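Long-range contact in probable mRNA-capping enzyme (Mimivirus, PDB 2QY2), which caps viral mRNA through triphosphatase, guanylyltransferase and methyltransferase activities, this chain being its RNA triphosphatase domain: residues N184-I189 with N218-N223. Sequence-based numbering, arbitrary orientation.
Sequences NKNSRI and NKIDIN
Asn186 lies against Ile220 and Asn218, its CB 3.5 Å from Ile220 CG2. The Asn186 and Ile220 side chains slide past each other in opposite directions. In Ile220 the CG2 branch sits beside the backbone N while CG1, with chi1 at 55°, falls between that N and the carbonyl carbon; CG2 thus meets Asn186, and CD1, at the end of the other branch, comes within 4.2 Å of Ser187 OG. The side chain of Asn218 crosses that of Asn186 at about a right angle, with the amide planes 82° apart. The Asn218 carbonyl oxygen is buried here without a polar partner. Lys185 and Asn186 form the turn between strands 170-184 and 187-197 of the closed antiparallel barrel, the beta tunnel of this RNA triphosphatase domain; residues 218-223 lead from the neighbouring strand 209-216 into the C-terminal helix 222-236. An Asx turn shapes the hairpin end: Asn184 OD1 accepts from Asn186 N at 3.0 Å, in the carbonyl plane on a lone pair. Glu228 of the C-terminal helix ties down this end of the hairpin by accepting from Asn184 ND2 and hydrogen-bonding Ser187 OG, and it also packs on Ile220. At the helix start Asp221 is the N-cap, its OD2 receiving Asn223 N at 3.0 Å from above the carboxylate plane and Asn223 ND2 at 2.8 Å on the syn lone pair.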
ATOM      1  N   ASN A 184     -13.871  -3.381 -11.314  1.00 28.05           N
ATOM      2  CA  ASN A 184     -15.284  -2.997 -11.230  1.00 26.60           C
ATOM      3  C   ASN A 184     -15.351  -1.721 -10.395  1.00 31.70           C
ATOM      4  O   ASN A 184     -14.326  -1.252  -9.886  1.00 29.19           O
ATOM      5  CB  ASN A 184     -16.203  -4.113 -10.659  1.00 29.78           C
ATOM      6  CG  ASN A 184     -15.766  -4.624  -9.293  1.00 25.87           C
ATOM      7  OD1 ASN A 184     -15.692  -3.871  -8.328  1.00 28.21           O
ATOM      8  ND2 ASN A 184     -15.497  -5.916  -9.211  1.00 24.29           N
ATOM      9  N   LYS A 185     -16.562  -1.207 -10.209  1.00 23.69           N
ATOM     10  CA  LYS A 185     -16.809   0.021  -9.453  1.00 31.74           C
ATOM     11  C   LYS A 185     -16.369   0.055  -7.982  1.00 25.11           C
ATOM     12  O   LYS A 185     -16.104   1.128  -7.434  1.00 29.51           O
ATOM     13  CB  LYS A 185     -18.306   0.370  -9.536  1.00 38.47           C
ATOM     14  CG  LYS A 185     -19.240  -0.737  -9.026  1.00 50.27           C
ATOM     15  CD  LYS A 185     -20.697  -0.427  -9.280  1.00 57.19           C
ATOM     16  CE  LYS A 185     -21.614  -1.313  -8.454  1.00 60.86           C
ATOM     17  NZ  LYS A 185     -23.024  -0.844  -8.531  1.00 63.82           N
ATOM     18  N   ASN A 186     -16.302  -1.114  -7.348  1.00 22.58           N
ATOM     19  CA  ASN A 186     -15.962  -1.180  -5.924  1.00 28.09           C
ATOM     20  C   ASN A 186     -14.632  -1.816  -5.563  1.00 24.47           C
ATOM     21  O   ASN A 186     -14.276  -1.846  -4.382  1.00 22.94           O
ATOM     22  CB  ASN A 186     -17.043  -1.941  -5.154  1.00 30.61           C
ATOM     23  CG  ASN A 186     -18.447  -1.468  -5.455  1.00 33.06           C
ATOM     24  OD1 ASN A 186     -19.320  -2.275  -5.774  1.00 38.49           O
ATOM     25  ND2 ASN A 186     -18.674  -0.168  -5.353  1.00 31.85           N
ATOM     26  N   SER A 187     -13.904  -2.320  -6.556  1.00 23.60           N
ATOM     27  CA  SER A 187     -12.643  -3.001  -6.299  1.00 26.83           C
ATOM     28  C   SER A 187     -11.510  -2.652  -7.242  1.00 27.69           C
ATOM     29  O   SER A 187     -11.734  -2.336  -8.410  1.00 22.75           O
ATOM     30  CB  SER A 187     -12.867  -4.510  -6.304  1.00 27.00           C
ATOM     31  OG  SER A 187     -13.709  -4.890  -5.238  1.00 36.47           O
ATOM     32  N   ARG A 188     -10.288  -2.820  -6.731  1.00 26.07           N
ATOM     33  CA  ARG A 188      -9.062  -2.518  -7.456  1.00 23.92           C
ATOM     34  C   ARG A 188      -7.967  -3.512  -7.088  1.00 23.99           C
ATOM     35  O   ARG A 188      -7.798  -3.841  -5.918  1.00 26.95           O
ATOM     36  CB  ARG A 188      -8.604  -1.106  -7.083  1.00 24.25           C
ATOM     37  CG  ARG A 188      -7.760  -0.394  -8.113  1.00 27.33           C
ATOM     38  CD  ARG A 188      -7.388   1.002  -7.632  1.00 25.78           C
ATOM     39  NE  ARG A 188      -6.421   0.941  -6.533  1.00 36.47           N
ATOM     40  CZ  ARG A 188      -6.619   1.433  -5.310  1.00 43.09           C
ATOM     41  NH1 ARG A 188      -7.752   2.058  -5.007  1.00 40.51           N
ATOM     42  NH2 ARG A 188      -5.727   1.199  -4.355  1.00 37.27           N
ATOM     43  N   ILE A 189      -7.244  -4.003  -8.092  1.00 22.40           N
ATOM     44  CA  ILE A 189      -6.134  -4.932  -7.883  1.00 20.37           C
ATOM     45  C   ILE A 189      -4.855  -4.101  -8.016  1.00 24.73           C
ATOM     46  O   ILE A 189      -4.666  -3.412  -9.008  1.00 23.07           O
ATOM     47  CB  ILE A 189      -6.125  -6.078  -8.955  1.00 24.31           C
ATOM     48  CG1 ILE A 189      -7.368  -6.967  -8.811  1.00 27.12           C
ATOM     49  CG2 ILE A 189      -4.820  -6.903  -8.895  1.00 26.07           C
ATOM     50  CD1 ILE A 189      -7.398  -7.848  -7.586  1.00 33.01           C
ATOM     51  N   ASN A 218     -15.330   0.953  -2.358  1.00 26.32           N
ATOM     52  CA  ASN A 218     -16.581   1.062  -1.593  1.00 28.39           C
ATOM     53  C   ASN A 218     -16.809  -0.286  -0.919  1.00 25.77           C
ATOM     54  O   ASN A 218     -16.236  -1.297  -1.338  1.00 26.10           O
ATOM     55  CB  ASN A 218     -17.796   1.346  -2.501  1.00 28.41           C
ATOM     56  CG  ASN A 218     -17.647   2.617  -3.318  1.00 33.30           C
ATOM     57  OD1 ASN A 218     -17.631   3.718  -2.773  1.00 35.62           O
ATOM     58  ND2 ASN A 218     -17.501   2.464  -4.631  1.00 31.62           N
ATOM     59  N   LYS A 219     -17.671  -0.300   0.101  1.00 21.79           N
ATOM     60  CA  LYS A 219     -18.027  -1.526   0.819  1.00 22.84           C
ATOM     61  C   LYS A 219     -18.768  -2.486  -0.118  1.00 25.60           C
ATOM     62  O   LYS A 219     -19.487  -2.056  -1.019  1.00 24.40           O
ATOM     63  CB  LYS A 219     -18.943  -1.198   2.005  1.00 29.77           C
ATOM     64  CG  LYS A 219     -19.531  -2.420   2.756  1.00 35.93           C
ATOM     65  CD  LYS A 219     -20.725  -2.108   3.677  1.00 46.00           C
ATOM     66  CE  LYS A 219     -22.002  -1.711   2.931  1.00 51.35           C
ATOM     67  NZ  LYS A 219     -21.961  -0.327   2.382  1.00 55.25           N
ATOM     68  N   ILE A 220     -18.500  -3.778   0.052  1.00 19.72           N
ATOM     69  CA  ILE A 220     -19.180  -4.819  -0.708  1.00 24.24           C
ATOM     70  C   ILE A 220     -19.575  -5.907   0.271  1.00 25.84           C
ATOM     71  O   ILE A 220     -19.057  -5.974   1.396  1.00 23.54           O
ATOM     72  CB  ILE A 220     -18.292  -5.448  -1.836  1.00 22.70           C
ATOM     73  CG1 ILE A 220     -16.968  -5.997  -1.287  1.00 21.55           C
ATOM     74  CG2 ILE A 220     -18.042  -4.443  -2.924  1.00 25.07           C
ATOM     75  CD1 ILE A 220     -16.136  -6.722  -2.338  1.00 25.05           C
ATOM     76  N   ASP A 221     -20.489  -6.765  -0.169  1.00 24.13           N
ATOM     77  CA  ASP A 221     -20.932  -7.896   0.624  1.00 23.26           C
ATOM     78  C   ASP A 221     -19.720  -8.830   0.723  1.00 24.87           C
ATOM     79  O   ASP A 221     -18.918  -8.912  -0.212  1.00 25.51           O
ATOM     80  CB  ASP A 221     -22.085  -8.604  -0.093  1.00 29.02           C
ATOM     81  CG  ASP A 221     -22.727  -9.664   0.765  1.00 25.09           C
ATOM     82  OD1 ASP A 221     -23.569  -9.313   1.605  1.00 25.82           O
ATOM     83  OD2 ASP A 221     -22.357 -10.838   0.638  1.00 31.13           O
ATOM     84  N   ILE A 222     -19.561  -9.495   1.861  1.00 23.07           N
ATOM     85  CA  ILE A 222     -18.432 -10.402   2.071  1.00 27.01           C
ATOM     86  C   ILE A 222     -18.416 -11.591   1.088  1.00 28.42           C
ATOM     87  O   ILE A 222     -17.353 -12.146   0.792  1.00 26.91           O
ATOM     88  CB  ILE A 222     -18.385 -10.876   3.536  1.00 23.69           C
ATOM     89  CG1 ILE A 222     -17.040 -11.549   3.845  1.00 21.19           C
ATOM     90  CG2 ILE A 222     -19.586 -11.750   3.836  1.00 25.42           C
ATOM     91  CD1 ILE A 222     -16.927 -12.118   5.236  1.00 26.06           C
ATOM     92  N   ASN A 223     -19.594 -11.951   0.572  1.00 26.01           N
ATOM     93  CA  ASN A 223     -19.709 -13.047  -0.387  1.00 27.19           C
ATOM     94  C   ASN A 223     -19.178 -12.610  -1.747  1.00 24.62           C
ATOM     95  O   ASN A 223     -18.622 -13.428  -2.477  1.00 22.78           O
ATOM     96  CB  ASN A 223     -21.141 -13.577  -0.463  1.00 24.59           C
ATOM     97  CG  ASN A 223     -21.589 -14.198   0.844  1.00 28.67           C
ATOM     98  OD1 ASN A 223     -21.258 -15.344   1.140  1.00 31.55           O
ATOM     99  ND2 ASN A 223     -22.303 -13.425   1.657  1.00 25.37           N
TER